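Local coordinates for metallo-beta-lactamase 1 (Acinetobacter baumannii, PDB 5MMD), which probably hydrolyses beta-lactam antibiotics to substituted beta-amino acids with the help of bound zinc ions, at residues 21-24 / 30-33. Numbering follows the deposited sequence.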
loop_
_atom_site.group_PDB
_atom_site.type_symbol
_atom_site.label_atom_id
_atom_site.label_comp_id
_atom_site.label_asym_id
_atom_site.label_seq_id
_atom_site.Cartn_x
_atom_site.Cartn_y
_atom_site.Cartn_z
ATOM N N LYS A 21 3.036 -9.975 4.468
ATOM C CA LYS A 21 3.973 -9.247 5.288
ATOM C C LYS A 21 5.331 -9.713 4.908
ATOM O O LYS A 21 5.572 -10.914 4.833
ATOM C CB LYS A 21 3.668 -9.479 6.758
ATOM C CG LYS A 21 4.432 -8.584 7.706
ATOM C CD LYS A 21 4.091 -8.927 9.183
ATOM C CE LYS A 21 2.626 -8.781 9.508
ATOM N NZ LYS A 21 2.120 -7.355 9.471
ATOM N N SER A 22 6.210 -8.772 4.584
ATOM C CA SER A 22 7.578 -9.127 4.187
ATOM C C SER A 22 8.548 -8.200 4.867
ATOM O O SER A 22 8.155 -7.146 5.344
ATOM C CB SER A 22 7.745 -9.056 2.669
ATOM O OG SER A 22 7.447 -7.774 2.173
ATOM N N TYR A 23 9.808 -8.615 4.924
ATOM C CA TYR A 23 10.789 -7.943 5.767
ATOM C C TYR A 23 12.008 -7.373 5.032
ATOM O O TYR A 23 12.418 -7.872 3.991
ATOM C CB TYR A 23 11.285 -8.910 6.845
ATOM C CG TYR A 23 10.205 -9.381 7.799
ATOM C CD1 TYR A 23 9.346 -10.425 7.446
ATOM C CD2 TYR A 23 10.079 -8.824 9.071
ATOM C CE1 TYR A 23 8.377 -10.872 8.322
ATOM C CE2 TYR A 23 9.105 -9.277 9.978
ATOM C CZ TYR A 23 8.258 -10.305 9.594
ATOM O OH TYR A 23 7.267 -10.775 10.438
ATOM N N SER A 24 12.595 -6.338 5.622
ATOM C CA SER A 24 13.910 -5.864 5.198
ATOM C C SER A 24 14.659 -5.262 6.383
ATOM O O SER A 24 14.043 -4.706 7.283
ATOM C CB SER A 24 13.790 -4.806 4.085
ATOM O OG SER A 24 15.063 -4.417 3.614
ATOM N N GLY A 30 16.630 -0.705 11.743
ATOM C CA GLY A 30 16.717 -2.132 12.039
ATOM C C GLY A 30 15.868 -3.024 11.118
ATOM O O GLY A 30 15.702 -2.764 9.921
ATOM N N LEU A 31 15.370 -4.112 11.685
ATOM C CA LEU A 31 14.534 -5.061 10.966
ATOM C C LEU A 31 13.131 -4.489 10.940
ATOM O O LEU A 31 12.568 -4.235 11.991
ATOM C CB LEU A 31 14.574 -6.439 11.644
ATOM C CG LEU A 31 13.846 -7.572 10.913
ATOM C CD1 LEU A 31 14.341 -7.773 9.477
ATOM C CD2 LEU A 31 13.964 -8.887 11.713
ATOM N N VAL A 32 12.596 -4.266 9.738
ATOM C CA VAL A 32 11.307 -3.646 9.515
ATOM C C VAL A 32 10.409 -4.591 8.681
ATOM O O VAL A 32 10.891 -5.336 7.819
ATOM C CB VAL A 32 11.490 -2.291 8.762
ATOM C CG1 VAL A 32 10.180 -1.560 8.600
ATOM C CG2 VAL A 32 12.514 -1.448 9.458
ATOM N N SER A 33 9.103 -4.608 8.939
ATOM C CA SER A 33 8.207 -5.380 8.100
ATOM C C SER A 33 7.329 -4.420 7.273
ATOM O O SER A 33 7.107 -3.285 7.660
ATOM C CB SER A 33 7.321 -6.308 8.937
ATOM O OG SER A 33 6.445 -5.562 9.766
HETATM O O HOH W 1 3.750 -6.121 11.921
#
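Ser24 and Val32 form an antiparallel hydrogen-bonded pair, gripping each other by both backbone groups: Ser24 N gives its hydrogen to Val32 O at 3.0 Å, and Val32 N returns a bond of 2.9 Å to Ser24 O. Both bonds are almost straight. The adjacent pair, Tyr23 with Ser33, is non-hydrogen-bonded, their CA atoms 4.3 Å apart. The backbones meet here through CA-H...O contacts, from Ser33 CA to Ser22 O and from Tyr23 CA to Val32 O, each 3.3 Å long.

On the face that carries Tyr23 and Ser33, with CG beside the backbone N (chi1 -63°), the phenol ring leans back along its own strand toward Lys21 and turns one face to Ser33, whose CB lies over it, 4.0 Å from the centroid of the Tyr23 ring in a CH-pi contact. Lys21 packs against the same serine with its aliphatic part, CG reaching Ser33 CB at 3.9 Å, while Leu31 brings CD1 loosely alongside Tyr23 CB.

The polar ends are tied further out. Lys21 NZ donates to a water 3.2 Å away, which has only a weak link to Ser33 OG, and bonds Asn35 as well; Tyr23 OH is held by Glu9 of the adjoining edge strand.

On the other face, the Val32 side chain touches Trp52 and approaches that of the zinc ligand His201 to about 4 Å (nearest atoms). Ser33 O accepts a bond from His201 ND1, a second-shell bond that probably helps to orient this first-shell ligand. The arrangement is the outer part of the beta hairpin of strands 17-26 and 32-41, whose loop flanks the dizinc active site in class B1 metallo-beta-lactamases.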